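Long-range contact in hypothetical protein (Bacillus cereus, PDB 2O3L), which is of unknown function but belongs to the DUF1048 family and folds into an all-helical left-handed superhelix: residues A[16-28]-A[63-76]. Numbering follows the deposited sequence.
Sequences DYQFVFKKIQNYM and ITGEDVASFADELV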
loop_
_atom_site.group_PDB
_atom_site.type_symbol
_atom_site.label_atom_id
_atom_site.label_comp_id
_atom_site.label_asym_id
_atom_site.label_seq_id
_atom_site.Cartn_x
_atom_site.Cartn_y
_atom_site.Cartn_z
ATOM N N ASP A 16 12.904 1.351 -2.918
ATOM C CA ASP A 16 12.240 2.396 -2.161
ATOM C C ASP A 16 10.723 2.189 -2.118
ATOM O O ASP A 16 10.100 2.434 -1.083
ATOM C CB ASP A 16 12.640 3.813 -2.596
ATOM C CG ASP A 16 12.426 4.103 -4.074
ATOM O OD1 ASP A 16 11.839 3.301 -4.839
ATOM O OD2 ASP A 16 12.867 5.205 -4.473
ATOM N N TYR A 17 10.138 1.708 -3.223
ATOM C CA TYR A 17 8.732 1.345 -3.256
ATOM C C TYR A 17 8.452 0.203 -2.273
ATOM O O TYR A 17 7.414 0.174 -1.593
ATOM C CB TYR A 17 8.296 0.921 -4.666
ATOM C CG TYR A 17 7.822 2.033 -5.563
ATOM C CD1 TYR A 17 8.737 2.808 -6.311
ATOM C CD2 TYR A 17 6.445 2.312 -5.698
ATOM C CE1 TYR A 17 8.292 3.846 -7.152
ATOM C CE2 TYR A 17 5.979 3.353 -6.536
ATOM C CZ TYR A 17 6.911 4.109 -7.253
ATOM O OH TYR A 17 6.479 5.101 -8.057
ATOM N N GLN A 18 9.360 -0.752 -2.218
ATOM C CA GLN A 18 9.230 -1.858 -1.293
ATOM C C GLN A 18 9.215 -1.405 0.151
ATOM O O GLN A 18 8.416 -1.928 0.927
ATOM C CB GLN A 18 10.327 -2.888 -1.491
ATOM C CG GLN A 18 10.240 -3.557 -2.881
ATOM C CD GLN A 18 11.277 -4.642 -3.033
ATOM O OE1 GLN A 18 11.426 -5.468 -2.154
ATOM N NE2 GLN A 18 12.017 -4.625 -4.140
ATOM N N PHE A 19 10.080 -0.448 0.512
ATOM C CA PHE A 19 10.219 -0.068 1.919
ATOM C C PHE A 19 8.969 0.685 2.337
ATOM O O PHE A 19 8.402 0.477 3.431
ATOM C CB PHE A 19 11.470 0.775 2.119
ATOM C CG PHE A 19 11.761 1.090 3.548
ATOM C CD1 PHE A 19 12.212 0.104 4.407
ATOM C CD2 PHE A 19 11.585 2.383 4.038
ATOM C CE1 PHE A 19 12.492 0.382 5.760
ATOM C CE2 PHE A 19 11.839 2.681 5.382
ATOM C CZ PHE A 19 12.317 1.668 6.248
ATOM N N VAL A 20 8.504 1.546 1.443
ATOM C CA VAL A 20 7.331 2.339 1.712
ATOM C C VAL A 20 6.066 1.469 1.801
ATOM O O VAL A 20 5.250 1.692 2.669
ATOM C CB VAL A 20 7.168 3.452 0.705
ATOM C CG1 VAL A 20 5.815 4.166 0.893
ATOM C CG2 VAL A 20 8.325 4.445 0.903
ATOM N N PHE A 21 5.931 0.500 0.904
ATOM C CA PHE A 21 4.871 -0.467 1.022
ATOM C C PHE A 21 4.866 -1.179 2.387
ATOM O O PHE A 21 3.821 -1.353 2.981
ATOM C CB PHE A 21 4.915 -1.523 -0.095
ATOM C CG PHE A 21 3.790 -2.509 0.020
ATOM C CD1 PHE A 21 2.534 -2.190 -0.450
ATOM C CD2 PHE A 21 3.959 -3.698 0.714
ATOM C CE1 PHE A 21 1.477 -3.042 -0.264
ATOM C CE2 PHE A 21 2.921 -4.571 0.865
ATOM C CZ PHE A 21 1.663 -4.232 0.388
ATOM N N LYS A 22 6.028 -1.650 2.809
ATOM C CA LYS A 22 6.187 -2.301 4.100
ATOM C C LYS A 22 5.794 -1.382 5.258
ATOM O O LYS A 22 5.155 -1.824 6.219
ATOM C CB LYS A 22 7.636 -2.722 4.265
ATOM C CG LYS A 22 7.913 -3.398 5.585
ATOM C CD LYS A 22 9.336 -3.992 5.670
ATOM C CE LYS A 22 10.409 -2.954 5.908
ATOM N NZ LYS A 22 11.607 -3.682 6.322
ATOM N N LYS A 23 6.175 -0.112 5.160
ATOM C CA LYS A 23 5.793 0.882 6.174
ATOM C C LYS A 23 4.241 0.972 6.287
ATOM O O LYS A 23 3.697 0.894 7.349
ATOM C CB LYS A 23 6.427 2.240 5.884
ATOM C CG LYS A 23 7.907 2.376 6.220
ATOM C CD LYS A 23 8.516 3.739 5.832
ATOM C CE LYS A 23 7.792 4.950 6.445
ATOM N NZ LYS A 23 8.524 6.290 6.383
ATOM N N ILE A 24 3.564 1.080 5.165
ATOM C CA ILE A 24 2.116 1.168 5.081
ATOM C C ILE A 24 1.404 -0.094 5.548
ATOM O O ILE A 24 0.402 -0.035 6.279
ATOM C CB ILE A 24 1.718 1.451 3.645
ATOM C CG1 ILE A 24 2.220 2.842 3.264
ATOM C CG2 ILE A 24 0.199 1.399 3.497
ATOM C CD1 ILE A 24 2.015 3.175 1.814
ATOM N N GLN A 25 1.928 -1.243 5.132
ATOM C CA GLN A 25 1.377 -2.518 5.594
ATOM C C GLN A 25 1.452 -2.607 7.126
ATOM O O GLN A 25 0.458 -2.935 7.813
ATOM C CB GLN A 25 2.130 -3.664 4.923
ATOM C CG GLN A 25 1.574 -5.007 5.194
ATOM C CD GLN A 25 2.250 -6.062 4.369
ATOM O OE1 GLN A 25 3.477 -6.073 4.283
ATOM N NE2 GLN A 25 1.458 -6.962 3.749
ATOM N N ASN A 26 2.598 -2.246 7.682
ATOM C CA ASN A 26 2.731 -2.275 9.119
ATOM C C ASN A 26 1.822 -1.236 9.790
ATOM O O ASN A 26 1.225 -1.505 10.845
ATOM C CB ASN A 26 4.190 -2.101 9.538
ATOM C CG ASN A 26 4.978 -3.395 9.415
ATOM O OD1 ASN A 26 4.830 -4.306 10.242
ATOM N ND2 ASN A 26 5.798 -3.497 8.371
ATOM N N TYR A 27 1.738 -0.053 9.208
ATOM C CA TYR A 27 0.913 0.996 9.804
ATOM C C TYR A 27 -0.558 0.484 9.901
ATOM O O TYR A 27 -1.226 0.594 10.929
ATOM C CB TYR A 27 1.004 2.289 9.018
ATOM C CG TYR A 27 0.172 3.389 9.641
ATOM C CD1 TYR A 27 -1.216 3.472 9.412
ATOM C CD2 TYR A 27 0.749 4.337 10.441
ATOM C CE1 TYR A 27 -1.977 4.495 9.981
ATOM C CE2 TYR A 27 0.002 5.363 11.030
ATOM C CZ TYR A 27 -1.351 5.428 10.806
ATOM O OH TYR A 27 -2.049 6.421 11.407
HETATM N N MSE A 28 -1.016 -0.145 8.835
HETATM C CA MSE A 28 -2.397 -0.626 8.761
HETATM C C MSE A 28 -2.663 -1.754 9.762
HETATM O O MSE A 28 -3.681 -1.773 10.426
HETATM C CB MSE A 28 -2.695 -1.080 7.326
HETATM C CG MSE A 28 -2.729 0.121 6.411
HETATM SE SE MSE A 28 -3.237 -0.341 4.596
HETATM C CE MSE A 28 -4.757 -1.385 4.972
ATOM N N ILE A 63 3.841 9.672 -4.680
ATOM C CA ILE A 63 2.557 9.030 -4.496
ATOM C C ILE A 63 2.051 9.250 -3.064
ATOM O O ILE A 63 0.963 9.741 -2.871
ATOM C CB ILE A 63 2.627 7.522 -4.855
ATOM C CG1 ILE A 63 3.215 7.369 -6.263
ATOM C CG2 ILE A 63 1.207 6.865 -4.689
ATOM C CD1 ILE A 63 3.289 5.955 -6.747
ATOM N N THR A 64 2.877 8.936 -2.075
ATOM C CA THR A 64 2.469 8.969 -0.694
ATOM C C THR A 64 2.579 10.315 -0.004
ATOM O O THR A 64 1.881 10.551 0.978
ATOM C CB THR A 64 3.255 7.949 0.137
ATOM O OG1 THR A 64 4.639 8.286 0.135
ATOM C CG2 THR A 64 3.071 6.542 -0.416
ATOM N N GLY A 65 3.419 11.209 -0.521
ATOM C CA GLY A 65 3.860 12.343 0.231
ATOM C C GLY A 65 4.874 11.843 1.235
ATOM O O GLY A 65 5.041 10.616 1.439
ATOM N N GLU A 66 5.571 12.777 1.867
ATOM C CA GLU A 66 6.653 12.407 2.765
ATOM C C GLU A 66 6.123 11.811 4.037
ATOM O O GLU A 66 6.779 10.964 4.660
ATOM C CB GLU A 66 7.552 13.616 3.052
ATOM C CG GLU A 66 8.499 13.874 1.863
ATOM C CD GLU A 66 9.593 14.900 2.157
ATOM O OE1 GLU A 66 9.492 15.655 3.170
ATOM O OE2 GLU A 66 10.550 14.942 1.353
ATOM N N ASP A 67 4.943 12.273 4.446
ATOM C CA ASP A 67 4.305 11.752 5.630
ATOM C C ASP A 67 3.507 10.473 5.318
ATOM O O ASP A 67 2.306 10.518 5.082
ATOM C CB ASP A 67 3.399 12.810 6.250
ATOM C CG ASP A 67 2.869 12.401 7.607
ATOM O OD1 ASP A 67 3.082 11.229 8.015
ATOM O OD2 ASP A 67 2.226 13.255 8.255
ATOM N N VAL A 68 4.194 9.333 5.369
ATOM C CA VAL A 68 3.608 8.044 5.013
ATOM C C VAL A 68 2.534 7.637 6.017
ATOM O O VAL A 68 1.535 7.049 5.641
ATOM C CB VAL A 68 4.710 6.946 4.862
ATOM C CG1 VAL A 68 4.116 5.558 4.611
ATOM C CG2 VAL A 68 5.638 7.336 3.744
ATOM N N ALA A 69 2.699 7.979 7.292
ATOM C CA ALA A 69 1.670 7.645 8.272
ATOM C C ALA A 69 0.355 8.326 7.933
ATOM O O ALA A 69 -0.702 7.730 8.042
ATOM C CB ALA A 69 2.111 8.031 9.705
ATOM N N SER A 70 0.422 9.580 7.495
ATOM C CA SER A 70 -0.777 10.305 7.171
ATOM C C SER A 70 -1.434 9.734 5.897
ATOM O O SER A 70 -2.659 9.671 5.819
ATOM C CB SER A 70 -0.478 11.790 7.061
ATOM O OG SER A 70 -1.578 12.433 6.503
ATOM N N PHE A 71 -0.629 9.299 4.935
ATOM C CA PHE A 71 -1.116 8.577 3.770
ATOM C C PHE A 71 -1.854 7.277 4.176
ATOM O O PHE A 71 -2.991 7.039 3.767
ATOM C CB PHE A 71 0.048 8.231 2.834
ATOM C CG PHE A 71 -0.370 7.512 1.598
ATOM C CD1 PHE A 71 -0.972 8.199 0.559
ATOM C CD2 PHE A 71 -0.216 6.143 1.482
ATOM C CE1 PHE A 71 -1.379 7.517 -0.590
ATOM C CE2 PHE A 71 -0.625 5.457 0.347
ATOM C CZ PHE A 71 -1.224 6.154 -0.690
ATOM N N ALA A 72 -1.196 6.459 4.990
ATOM C CA ALA A 72 -1.739 5.180 5.388
ATOM C C ALA A 72 -2.984 5.410 6.220
ATOM O O ALA A 72 -3.988 4.716 6.052
ATOM C CB ALA A 72 -0.705 4.375 6.137
ATOM N N ASP A 73 -2.955 6.474 7.010
ATOM C CA ASP A 73 -4.024 6.796 7.900
ATOM C C ASP A 73 -5.241 7.147 7.067
ATOM O O ASP A 73 -6.334 6.706 7.372
ATOM C CB ASP A 73 -3.615 7.944 8.819
ATOM C CG ASP A 73 -4.556 8.140 9.942
ATOM O OD1 ASP A 73 -4.814 7.158 10.667
ATOM O OD2 ASP A 73 -5.025 9.273 10.116
ATOM N N GLU A 74 -5.046 7.891 5.989
ATOM C CA GLU A 74 -6.147 8.257 5.109
ATOM C C GLU A 74 -6.590 7.085 4.232
ATOM O O GLU A 74 -7.668 7.080 3.675
ATOM C CB GLU A 74 -5.731 9.406 4.207
ATOM C CG GLU A 74 -6.901 10.177 3.649
ATOM C CD GLU A 74 -6.468 11.292 2.721
ATOM O OE1 GLU A 74 -5.290 11.720 2.813
ATOM O OE2 GLU A 74 -7.310 11.727 1.891
ATOM N N LEU A 75 -5.723 6.120 4.061
ATOM C CA LEU A 75 -6.051 4.904 3.361
ATOM C C LEU A 75 -6.894 3.999 4.304
ATOM O O LEU A 75 -7.922 3.511 3.916
ATOM C CB LEU A 75 -4.730 4.251 2.930
ATOM C CG LEU A 75 -4.612 3.391 1.698
ATOM C CD1 LEU A 75 -5.083 4.061 0.420
ATOM C CD2 LEU A 75 -3.165 2.972 1.585
ATOM N N VAL A 76 -6.483 3.806 5.553
ATOM C CA VAL A 76 -7.313 3.043 6.475
ATOM C C VAL A 76 -8.641 3.738 6.736
ATOM O O VAL A 76 -9.576 3.077 7.137
ATOM C CB VAL A 76 -6.644 2.712 7.889
ATOM C CG1 VAL A 76 -5.206 2.316 7.755
ATOM C CG2 VAL A 76 -6.795 3.850 8.922
HETATM O O HOH W 1 7.023 8.764 7.105
#
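Tyr27 lies across Ala69, Ala72 and Asp73 of helix 68-76. CG stands anti to the backbone N (chi1 -179°), which carries the ring over the neighbouring helix. CB and CG lie against the methyl of Ala72, and CD1 comes closest to that Ala72 CB, at 3.4 Å. Across the ring from CD1, CD2 and CE2 meet Ala69 CB, the latter at 3.6 Å. CE1 meets Asp73 N and CA; CZ lies by Ala69 O, which sits over one face, displaced toward the rim. The phenol OH ends as donor to Asp73 OD1, 3.0 Å away, reaching it from above the carboxylate plane, with ring and carboxylate planes 78° apart. The small alanines leave room for the broad ring, and the exposed Asp73 suits its polar end. Deeper in, beta-branched Ile24 fills a hole with both branches: CG1 meets Val68 CG1 at 3.6 Å and CD1 Phe71 CD2 at 3.7 Å, while CG2 meets Ala72 CB (4.1 Å) and Leu75 CD2 (4.2 Å). At the solvent-exposed edge, Lys23 NZ donates to a water that donates to Glu66 O. This helix pair, axes 9.4 Å apart, packs at -52° round one knob-in-hole, Ile24, within the all-helical left-handed superhelix.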